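PDB 4EC6: conjugal transfer protein-like C-terminal domain-containing protein from Enterococcus faecalis, which is of unknown function but, as the VirB8-like C-terminal domain of the plasmid pIP501 protein TraM, probably takes part in conjugative DNA transfer through a type IV secretion system. Local coordinates for residues D58-Y63 and N145-T150; R62-Y67 and I136-E141; T66-Q71 and T151-T156. One frame throughout, in Å; residues are numbered along the deposited sequence.

Overall arrangement
Helix 54-68 opens the modelled chain, and all three contacts start from it, turn after turn, and end on the last two strands of an antiparallel sheet. Interaction 1 begins first, at 58-63, and closes a loop of 81 residues at 145-150. Interaction 2 leaves from the overlapping turn 62-67 and returns earlier, on strand 131-142, closing a loop of 68 residues. Interaction 3 runs from 66-71, where the helix ends, to 151-156, so its loop crosses that of interaction 1. Interaction 2 adjoins both others through backbone bonds between strands 131-142 and 147-157. Together they fasten the helix across the sheet.

Interaction 1 of 3, residues D58-Y63 and N145-T150; sequences DTFGRY and NGFLVT
The ring of Phe60 lies against Phe147 so that the CB of the strand residue sits squarely above its centre. Phe147 CB is 3.5 Å from the Phe60 ring centroid and only 1° off the ring normal, a CH-pi contact centred almost exactly over the ring face. Phe60 gets there by holding its CG anti to the backbone N (chi1 174°), which carries the ring out from the helix and offers one face to the strand. In Phe147 the CB heads for the helix, but with CG anti to the carbonyl carbon the ring then leads away, back along the Phe60 side chain. The two rings are therefore displaced past one another, their centroids 5.4 Å apart and their planes at 45°, neither stacked nor edge-to-face, and the nearest Phe147 ring atom, CD2, lies 4.0 Å from Phe60 CB.

This is the helix-on-sheet packing of an NTF2-like fold, the fold shared with VirB8 proteins: the N-terminal helix 54-68 lies over the curved antiparallel sheet, here at strand 147-157, one of its two edge strands within the chain. The axes of segments 58-63 and 147-149 come within 9.6 Å of each other.

Farther out on the Phe60 ring, CZ makes a close contact of 3.4 Å with the carbonyl O of Phe147, and the obliquely placed CG2 of Val149 is 4.0 Å from CE2. Phe60 meets three successive strand residues, through side chains and backbone, Leu148 by its CA. Helix residues that do not meet the strand are engaged otherwise: Arg62 NE reaches the syn lone pair of Asp58 OD1 at 2.7 Å, a salt bridge between residues one helical turn apart. Phe160 of the second subunit meets the Phe60 ring edge-to-face, and Thr59 OG1 hydrogen-bonds to Tyr107 O of that subunit.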
loop_
_atom_site.group_PDB
_atom_site.type_symbol
_atom_site.label_atom_id
_atom_site.label_comp_id
_atom_site.label_asym_id
_atom_site.label_seq_id
_atom_site.Cartn_x
_atom_site.Cartn_y
_atom_site.Cartn_z
ATOM N N ASP A 58 -8.810 -0.346 -6.176
ATOM C CA ASP A 58 -8.012 0.268 -5.139
ATOM C C ASP A 58 -7.000 1.255 -5.707
ATOM O O ASP A 58 -6.985 2.412 -5.327
ATOM C CB ASP A 58 -7.357 -0.881 -4.379
ATOM C CG ASP A 58 -6.260 -0.467 -3.416
ATOM O OD1 ASP A 58 -5.817 0.716 -3.329
ATOM O OD2 ASP A 58 -5.825 -1.411 -2.728
ATOM N N THR A 59 -6.178 0.799 -6.649
ATOM C CA THR A 59 -5.172 1.626 -7.296
ATOM C C THR A 59 -5.795 2.786 -8.039
ATOM O O THR A 59 -5.341 3.940 -7.924
ATOM C CB THR A 59 -4.333 0.769 -8.257
ATOM O OG1 THR A 59 -3.540 -0.117 -7.488
ATOM C CG2 THR A 59 -3.397 1.591 -9.085
ATOM N N PHE A 60 -6.833 2.509 -8.812
ATOM C CA PHE A 60 -7.543 3.592 -9.486
ATOM C C PHE A 60 -7.972 4.669 -8.463
ATOM O O PHE A 60 -7.749 5.875 -8.657
ATOM C CB PHE A 60 -8.753 3.045 -10.232
ATOM C CG PHE A 60 -9.614 4.096 -10.822
ATOM C CD1 PHE A 60 -9.270 4.725 -12.015
ATOM C CD2 PHE A 60 -10.760 4.479 -10.197
ATOM C CE1 PHE A 60 -10.072 5.723 -12.549
ATOM C CE2 PHE A 60 -11.565 5.474 -10.746
ATOM C CZ PHE A 60 -11.233 6.085 -11.921
ATOM N N GLY A 61 -8.578 4.227 -7.368
ATOM C CA GLY A 61 -9.043 5.177 -6.386
ATOM C C GLY A 61 -7.894 6.005 -5.837
ATOM O O GLY A 61 -8.055 7.207 -5.549
ATOM N N ARG A 62 -6.714 5.406 -5.711
ATOM C CA ARG A 62 -5.577 6.169 -5.179
ATOM C C ARG A 62 -5.185 7.277 -6.104
ATOM O O ARG A 62 -4.883 8.374 -5.658
ATOM C CB ARG A 62 -4.389 5.265 -4.865
ATOM C CG ARG A 62 -4.546 4.533 -3.543
ATOM C CD ARG A 62 -3.699 3.282 -3.603
ATOM N NE ARG A 62 -3.875 2.419 -2.434
ATOM C CZ ARG A 62 -3.297 2.666 -1.247
ATOM N NH1 ARG A 62 -2.551 3.754 -1.072
ATOM N NH2 ARG A 62 -3.479 1.859 -0.237
ATOM N N TYR A 63 -5.168 6.971 -7.408
ATOM C CA TYR A 63 -4.768 7.931 -8.407
ATOM C C TYR A 63 -5.753 9.093 -8.414
ATOM O O TYR A 63 -5.342 10.256 -8.249
ATOM C CB TYR A 63 -4.603 7.283 -9.758
ATOM C CG TYR A 63 -3.190 6.820 -10.017
ATOM C CD1 TYR A 63 -2.212 7.692 -10.529
ATOM C CD2 TYR A 63 -2.818 5.544 -9.699
ATOM C CE1 TYR A 63 -0.914 7.263 -10.743
ATOM C CE2 TYR A 63 -1.534 5.109 -9.881
ATOM C CZ TYR A 63 -0.586 5.950 -10.410
ATOM O OH TYR A 63 0.684 5.431 -10.584
ATOM N N ASN A 145 -12.556 0.001 -20.952
ATOM C CA ASN A 145 -11.121 0.252 -20.876
ATOM C C ASN A 145 -10.528 0.401 -19.477
ATOM O O ASN A 145 -9.342 0.234 -19.328
ATOM C CB ASN A 145 -10.775 1.526 -21.653
ATOM C CG ASN A 145 -11.451 1.608 -23.014
ATOM O OD1 ASN A 145 -11.284 0.722 -23.868
ATOM N ND2 ASN A 145 -12.205 2.688 -23.230
ATOM N N GLY A 146 -11.347 0.751 -18.482
ATOM C CA GLY A 146 -10.903 1.041 -17.095
ATOM C C GLY A 146 -12.016 1.354 -16.086
ATOM O O GLY A 146 -12.866 0.499 -15.768
ATOM N N PHE A 147 -12.002 2.584 -15.553
ATOM C CA PHE A 147 -12.875 2.950 -14.416
ATOM C C PHE A 147 -13.260 4.403 -14.435
ATOM O O PHE A 147 -12.521 5.225 -14.960
ATOM C CB PHE A 147 -12.167 2.677 -13.106
ATOM C CG PHE A 147 -11.689 1.277 -12.975
ATOM C CD1 PHE A 147 -12.564 0.273 -12.621
ATOM C CD2 PHE A 147 -10.349 0.961 -13.231
ATOM C CE1 PHE A 147 -12.123 -1.032 -12.506
ATOM C CE2 PHE A 147 -9.894 -0.349 -13.138
ATOM C CZ PHE A 147 -10.783 -1.351 -12.772
ATOM N N LEU A 148 -14.417 4.719 -13.860
ATOM C CA LEU A 148 -14.761 6.107 -13.623
ATOM C C LEU A 148 -15.408 6.259 -12.231
ATOM O O LEU A 148 -16.119 5.345 -11.780
ATOM C CB LEU A 148 -15.680 6.617 -14.699
ATOM C CG LEU A 148 -15.164 6.827 -16.126
ATOM C CD1 LEU A 148 -16.296 6.903 -17.140
ATOM C CD2 LEU A 148 -14.306 8.077 -16.181
ATOM N N VAL A 149 -15.104 7.370 -11.544
ATOM C CA VAL A 149 -15.805 7.766 -10.330
ATOM C C VAL A 149 -17.220 8.257 -10.727
ATOM O O VAL A 149 -17.354 8.998 -11.701
ATOM C CB VAL A 149 -15.054 8.925 -9.604
ATOM C CG1 VAL A 149 -15.874 9.488 -8.464
ATOM C CG2 VAL A 149 -13.677 8.484 -9.121
ATOM N N THR A 150 -18.253 7.888 -9.968
ATOM C CA THR A 150 -19.598 8.237 -10.325
ATOM C C THR A 150 -20.404 8.942 -9.231
ATOM O O THR A 150 -21.590 9.164 -9.396
ATOM C CB THR A 150 -20.398 6.983 -10.756
ATOM O OG1 THR A 150 -20.403 6.017 -9.685
ATOM C CG2 THR A 150 -19.813 6.345 -11.969
#

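Interaction 2 of 3, residues R62-Y67 and I136-E141; sequences RYFLTY and ITFEVE
Phe64 and Phe138 meet edge-to-face, the edge of the helix ring turned toward the face of the strand ring. Their centroids are 5.1 Å apart and the planes stand at 59°, so the T is tilted rather than upright. Phe64 CD2 makes the closest approach, 3.7 Å from Phe138 CZ, while its neighbour CE2 lies above the middle of the Phe138 ring. Both torsions serve this meeting. A chi1 of 169° extends the Phe64 ring toward the sheet, and Phe138 CG stands between its backbone N and carbonyl carbon (chi1 59°), lifting the ring off the sheet toward the helix. Each ring thus passes beside the other.

Beside the rings a second, aliphatic pair does similar work. Leu65 begins by pointing along the interface, yet its CD2 swings closer and meets Ile136 CD1 at 3.7 Å, with Ile136 CG2 a little farther off at 4.1 Å. The same methyl comes obliquely to the Phe138 ring, 4.4 Å from CE2, and thereby links the aliphatic pair to the aromatic one. All four residues are buried, every contact between them is apolar, and they form part of the helix-on-sheet core of the NTF2-like fold.

The alternation of the strand explains the choice of partners: Ile136 and Phe138 face the helix, whereas Thr137 and Glu139 lie on the other side. Around this centre, Tyr121 and Val119 of strand 117-126 border Ile136 and Phe138, Val149 and Pro153 of strand 147-157 pack on Phe64, and helix 54-68 passes over strand 131-142, the axes of segments 62-67 and 136-141 approaching to 11.6 Å.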
loop_
_atom_site.group_PDB
_atom_site.type_symbol
_atom_site.label_atom_id
_atom_site.label_comp_id
_atom_site.label_asym_id
_atom_site.label_seq_id
_atom_site.Cartn_x
_atom_site.Cartn_y
_atom_site.Cartn_z
ATOM N N ARG A 62 -6.714 5.406 -5.711
ATOM C CA ARG A 62 -5.577 6.169 -5.179
ATOM C C ARG A 62 -5.185 7.277 -6.104
ATOM O O ARG A 62 -4.883 8.374 -5.658
ATOM C CB ARG A 62 -4.389 5.265 -4.865
ATOM C CG ARG A 62 -4.546 4.533 -3.543
ATOM C CD ARG A 62 -3.699 3.282 -3.603
ATOM N NE ARG A 62 -3.875 2.419 -2.434
ATOM C CZ ARG A 62 -3.297 2.666 -1.247
ATOM N NH1 ARG A 62 -2.551 3.754 -1.072
ATOM N NH2 ARG A 62 -3.479 1.859 -0.237
ATOM N N TYR A 63 -5.168 6.971 -7.408
ATOM C CA TYR A 63 -4.768 7.931 -8.407
ATOM C C TYR A 63 -5.753 9.093 -8.414
ATOM O O TYR A 63 -5.342 10.256 -8.249
ATOM C CB TYR A 63 -4.603 7.283 -9.758
ATOM C CG TYR A 63 -3.190 6.820 -10.017
ATOM C CD1 TYR A 63 -2.212 7.692 -10.529
ATOM C CD2 TYR A 63 -2.818 5.544 -9.699
ATOM C CE1 TYR A 63 -0.914 7.263 -10.743
ATOM C CE2 TYR A 63 -1.534 5.109 -9.881
ATOM C CZ TYR A 63 -0.586 5.950 -10.410
ATOM O OH TYR A 63 0.684 5.431 -10.584
ATOM N N PHE A 64 -7.040 8.777 -8.465
ATOM C CA PHE A 64 -8.068 9.792 -8.296
ATOM C C PHE A 64 -7.856 10.622 -7.031
ATOM O O PHE A 64 -7.985 11.838 -7.109
ATOM C CB PHE A 64 -9.474 9.173 -8.304
ATOM C CG PHE A 64 -10.585 10.121 -7.871
ATOM C CD1 PHE A 64 -11.005 11.156 -8.694
ATOM C CD2 PHE A 64 -11.239 9.937 -6.651
ATOM C CE1 PHE A 64 -12.036 11.995 -8.313
ATOM C CE2 PHE A 64 -12.246 10.782 -6.258
ATOM C CZ PHE A 64 -12.653 11.814 -7.097
ATOM N N LEU A 65 -7.566 10.005 -5.885
ATOM C CA LEU A 65 -7.414 10.804 -4.649
ATOM C C LEU A 65 -6.283 11.860 -4.700
ATOM O O LEU A 65 -6.380 12.950 -4.149
ATOM C CB LEU A 65 -7.263 9.906 -3.424
ATOM C CG LEU A 65 -8.558 9.237 -2.993
ATOM C CD1 LEU A 65 -8.350 8.130 -1.975
ATOM C CD2 LEU A 65 -9.455 10.287 -2.401
ATOM N N THR A 66 -5.200 11.506 -5.377
ATOM C CA THR A 66 -4.132 12.400 -5.646
ATOM C C THR A 66 -4.629 13.674 -6.362
ATOM O O THR A 66 -4.248 14.766 -5.995
ATOM C CB THR A 66 -3.129 11.624 -6.478
ATOM O OG1 THR A 66 -2.486 10.660 -5.615
ATOM C CG2 THR A 66 -2.106 12.522 -7.049
ATOM N N TYR A 67 -5.488 13.561 -7.363
ATOM C CA TYR A 67 -5.983 14.739 -8.040
ATOM C C TYR A 67 -7.129 15.433 -7.260
ATOM O O TYR A 67 -7.214 16.641 -7.161
ATOM C CB TYR A 67 -6.352 14.377 -9.483
ATOM C CG TYR A 67 -5.129 14.098 -10.271
ATOM C CD1 TYR A 67 -4.230 15.155 -10.617
ATOM C CD2 TYR A 67 -4.780 12.801 -10.625
ATOM C CE1 TYR A 67 -3.048 14.922 -11.317
ATOM C CE2 TYR A 67 -3.582 12.550 -11.324
ATOM C CZ TYR A 67 -2.741 13.621 -11.655
ATOM O OH TYR A 67 -1.605 13.392 -12.345
ATOM N N ILE A 136 -13.027 8.413 3.461
ATOM C CA ILE A 136 -13.593 8.904 2.235
ATOM C C ILE A 136 -14.240 7.736 1.477
ATOM O O ILE A 136 -13.651 6.672 1.354
ATOM C CB ILE A 136 -12.539 9.629 1.384
ATOM C CG1 ILE A 136 -13.253 10.459 0.346
ATOM C CG2 ILE A 136 -11.525 8.667 0.764
ATOM C CD1 ILE A 136 -12.345 11.417 -0.362
ATOM N N THR A 137 -15.471 7.981 1.016
ATOM C CA THR A 137 -16.314 7.037 0.311
ATOM C C THR A 137 -16.738 7.677 -1.041
ATOM O O THR A 137 -17.023 8.864 -1.134
ATOM C CB THR A 137 -17.550 6.768 1.175
ATOM O OG1 THR A 137 -17.103 6.557 2.503
ATOM C CG2 THR A 137 -18.314 5.524 0.753
ATOM N N PHE A 138 -16.723 6.889 -2.097
ATOM C CA PHE A 138 -17.234 7.303 -3.381
ATOM C C PHE A 138 -17.503 6.059 -4.238
ATOM O O PHE A 138 -16.981 4.984 -3.970
ATOM C CB PHE A 138 -16.293 8.276 -4.061
ATOM C CG PHE A 138 -14.906 7.753 -4.308
ATOM C CD1 PHE A 138 -14.582 7.137 -5.526
ATOM C CD2 PHE A 138 -13.882 7.945 -3.368
ATOM C CE1 PHE A 138 -13.294 6.689 -5.776
ATOM C CE2 PHE A 138 -12.577 7.495 -3.635
ATOM C CZ PHE A 138 -12.279 6.868 -4.828
ATOM N N GLU A 139 -18.331 6.181 -5.252
ATOM C CA GLU A 139 -18.553 5.021 -6.139
ATOM C C GLU A 139 -17.761 5.061 -7.437
ATOM O O GLU A 139 -17.313 6.100 -7.864
ATOM C CB GLU A 139 -20.030 4.806 -6.362
ATOM C CG GLU A 139 -20.691 4.714 -5.027
ATOM C CD GLU A 139 -22.191 4.653 -5.128
ATOM O OE1 GLU A 139 -22.710 4.296 -6.235
ATOM O OE2 GLU A 139 -22.839 4.976 -4.088
ATOM N N VAL A 140 -17.630 3.916 -8.064
ATOM C CA VAL A 140 -16.698 3.705 -9.176
ATOM C C VAL A 140 -17.364 2.688 -10.086
ATOM O O VAL A 140 -18.015 1.805 -9.593
ATOM C CB VAL A 140 -15.393 3.132 -8.614
ATOM C CG1 VAL A 140 -14.576 2.405 -9.658
ATOM C CG2 VAL A 140 -14.583 4.277 -8.064
ATOM N N GLU A 141 -17.283 2.862 -11.397
ATOM C CA GLU A 141 -17.896 1.937 -12.350
ATOM C C GLU A 141 -16.888 1.569 -13.408
ATOM O O GLU A 141 -16.005 2.368 -13.745
ATOM C CB GLU A 141 -19.161 2.511 -12.964
ATOM C CG GLU A 141 -20.327 2.583 -11.984
ATOM C CD GLU A 141 -21.506 3.391 -12.537
ATOM O OE1 GLU A 141 -21.599 3.567 -13.781
ATOM O OE2 GLU A 141 -22.332 3.889 -11.722
#

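Interaction 3 of 3, residues T66-Q71 and T151-T156; sequences TYYFSQ and TQPKLT
One face of the Tyr68 ring is covered by Pro153, whose CG stands 3.6 Å above the ring plane, displaced from the centre toward the rim. The CH-pi geometry follows from this: Pro153 CG lies 3.8 Å from the Tyr68 ring centroid and 19° off the normal, leaning to the phenol end, where CZ is its nearest ring atom. At the edge of the ring, in its plane, a water sits 2.6 Å from Tyr68 OH and donates a hydrogen bond to Pro153 O. A second water, 3.0 Å from the same hydroxyl, accepts a bond from Gln152 NE2 at 2.9 Å. The proline packs on the face, and the two water bridges link the hydroxyl to the backbone and side chain beside it. Tyr68 reaches this place with CG anti to its own nitrogen (chi1 -173°), directing the ring from the last helical turn toward Pro153, just before residues 154-156 take up the strand.

The neighbouring Phe69, the first residue to leave helical geometry, uses the far end of its ring instead. Its CZ is 4.0 Å from Leu155 CD2, with CD1 of that leucine about equally near, so the fork of methyl groups approaches the ring end obliquely.

Other residues close in around these side chains: Phe64 meets the Tyr68 ring, Trp95 packs on Pro153, and Ile136 touches Phe69, Pro153 and Leu155. Leu123 of strand 117-126 also lies against both Phe69 and Leu155. This cover of aromatic side chains over Pro153 and Leu155, made where helix 54-68 ends, is consistent with the packing of helix against curved antiparallel sheet in NTF2-like folds, in which TraM resembles VirB8.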
loop_
_atom_site.group_PDB
_atom_site.type_symbol
_atom_site.label_atom_id
_atom_site.label_comp_id
_atom_site.label_asym_id
_atom_site.label_seq_id
_atom_site.Cartn_x
_atom_site.Cartn_y
_atom_site.Cartn_z
ATOM N N THR A 66 -5.200 11.506 -5.377
ATOM C CA THR A 66 -4.132 12.400 -5.646
ATOM C C THR A 66 -4.629 13.674 -6.362
ATOM O O THR A 66 -4.248 14.766 -5.995
ATOM C CB THR A 66 -3.129 11.624 -6.478
ATOM O OG1 THR A 66 -2.486 10.660 -5.615
ATOM C CG2 THR A 66 -2.106 12.522 -7.049
ATOM N N TYR A 67 -5.488 13.561 -7.363
ATOM C CA TYR A 67 -5.983 14.739 -8.040
ATOM C C TYR A 67 -7.129 15.433 -7.260
ATOM O O TYR A 67 -7.214 16.641 -7.161
ATOM C CB TYR A 67 -6.352 14.377 -9.483
ATOM C CG TYR A 67 -5.129 14.098 -10.271
ATOM C CD1 TYR A 67 -4.230 15.155 -10.617
ATOM C CD2 TYR A 67 -4.780 12.801 -10.625
ATOM C CE1 TYR A 67 -3.048 14.922 -11.317
ATOM C CE2 TYR A 67 -3.582 12.550 -11.324
ATOM C CZ TYR A 67 -2.741 13.621 -11.655
ATOM O OH TYR A 67 -1.605 13.392 -12.345
ATOM N N TYR A 68 -7.982 14.656 -6.659
ATOM C CA TYR A 68 -9.045 15.175 -5.877
ATOM C C TYR A 68 -8.511 15.953 -4.706
ATOM O O TYR A 68 -9.072 16.963 -4.360
ATOM C CB TYR A 68 -9.905 14.019 -5.383
ATOM C CG TYR A 68 -11.149 14.466 -4.681
ATOM C CD1 TYR A 68 -12.184 15.129 -5.393
ATOM C CD2 TYR A 68 -11.319 14.207 -3.321
ATOM C CE1 TYR A 68 -13.330 15.547 -4.738
ATOM C CE2 TYR A 68 -12.458 14.628 -2.659
ATOM C CZ TYR A 68 -13.433 15.286 -3.362
ATOM O OH TYR A 68 -14.523 15.636 -2.687
ATOM N N PHE A 69 -7.410 15.504 -4.104
ATOM C CA PHE A 69 -6.855 16.250 -2.964
ATOM C C PHE A 69 -5.784 17.281 -3.367
ATOM O O PHE A 69 -5.130 17.861 -2.507
ATOM C CB PHE A 69 -6.355 15.322 -1.841
ATOM C CG PHE A 69 -7.442 14.885 -0.907
ATOM C CD1 PHE A 69 -7.719 15.611 0.264
ATOM C CD2 PHE A 69 -8.202 13.770 -1.193
ATOM C CE1 PHE A 69 -8.734 15.216 1.120
ATOM C CE2 PHE A 69 -9.231 13.389 -0.357
ATOM C CZ PHE A 69 -9.502 14.109 0.786
ATOM N N SER A 70 -5.627 17.516 -4.664
ATOM C CA SER A 70 -4.707 18.504 -5.135
ATOM C C SER A 70 -5.082 19.864 -4.540
ATOM O O SER A 70 -6.267 20.197 -4.297
ATOM C CB SER A 70 -4.779 18.587 -6.640
ATOM O OG SER A 70 -4.365 19.888 -7.069
ATOM N N GLN A 71 -4.068 20.667 -4.298
ATOM C CA GLN A 71 -4.359 21.973 -3.758
ATOM C C GLN A 71 -4.418 23.139 -4.730
ATOM O O GLN A 71 -4.698 24.237 -4.286
ATOM C CB GLN A 71 -3.468 22.249 -2.579
ATOM C CG GLN A 71 -3.997 21.483 -1.411
ATOM C CD GLN A 71 -3.266 21.854 -0.176
ATOM O OE1 GLN A 71 -2.471 21.064 0.333
ATOM N NE2 GLN A 71 -3.500 23.069 0.314
ATOM N N THR A 151 -19.822 9.232 -8.077
ATOM C CA THR A 151 -20.501 10.086 -7.086
ATOM C C THR A 151 -19.483 11.096 -6.569
ATOM O O THR A 151 -18.282 10.927 -6.757
ATOM C CB THR A 151 -21.015 9.307 -5.892
ATOM O OG1 THR A 151 -19.921 8.577 -5.329
ATOM C CG2 THR A 151 -22.090 8.356 -6.290
ATOM N N GLN A 152 -19.944 12.154 -5.931
ATOM C CA GLN A 152 -18.994 13.078 -5.341
ATOM C C GLN A 152 -18.500 12.426 -4.027
ATOM O O GLN A 152 -19.306 11.921 -3.306
ATOM C CB GLN A 152 -19.660 14.410 -5.077
ATOM C CG GLN A 152 -18.686 15.312 -4.346
ATOM C CD GLN A 152 -19.230 16.663 -4.097
ATOM O OE1 GLN A 152 -20.396 16.802 -3.771
ATOM N NE2 GLN A 152 -18.391 17.686 -4.242
ATOM N N PRO A 153 -17.177 12.382 -3.757
ATOM C CA PRO A 153 -16.693 11.673 -2.562
ATOM C C PRO A 153 -17.253 12.261 -1.264
ATOM O O PRO A 153 -17.348 13.473 -1.161
ATOM C CB PRO A 153 -15.183 11.889 -2.639
ATOM C CG PRO A 153 -14.894 12.059 -4.075
ATOM C CD PRO A 153 -16.051 12.851 -4.596
ATOM N N LYS A 154 -17.672 11.414 -0.321
ATOM C CA LYS A 154 -18.015 11.836 1.067
ATOM C C LYS A 154 -16.838 11.656 2.019
ATOM O O LYS A 154 -16.225 10.584 2.146
ATOM C CB LYS A 154 -19.220 11.088 1.677
ATOM C CG LYS A 154 -20.543 11.113 0.901
ATOM C CD LYS A 154 -20.583 12.339 -0.019
ATOM C CE LYS A 154 -21.963 12.652 -0.605
ATOM N NZ LYS A 154 -21.944 14.098 -1.001
ATOM N N LEU A 155 -16.523 12.727 2.705
ATOM C CA LEU A 155 -15.444 12.740 3.648
ATOM C C LEU A 155 -16.090 12.772 5.031
ATOM O O LEU A 155 -16.960 13.562 5.244
ATOM C CB LEU A 155 -14.658 14.002 3.382
ATOM C CG LEU A 155 -13.188 14.115 3.598
ATOM C CD1 LEU A 155 -12.477 12.810 3.212
ATOM C CD2 LEU A 155 -12.781 15.303 2.739
ATOM N N THR A 156 -15.700 11.904 5.969
ATOM C CA THR A 156 -16.309 11.912 7.292
ATOM C C THR A 156 -15.256 11.615 8.318
ATOM O O THR A 156 -14.265 10.972 8.012
ATOM C CB THR A 156 -17.388 10.824 7.435
ATOM O OG1 THR A 156 -16.836 9.553 7.080
ATOM C CG2 THR A 156 -18.600 11.105 6.543
HETATM O O HOH W 1 -15.605 18.267 -3.773
HETATM O O HOH W 2 -15.226 15.101 -0.265
#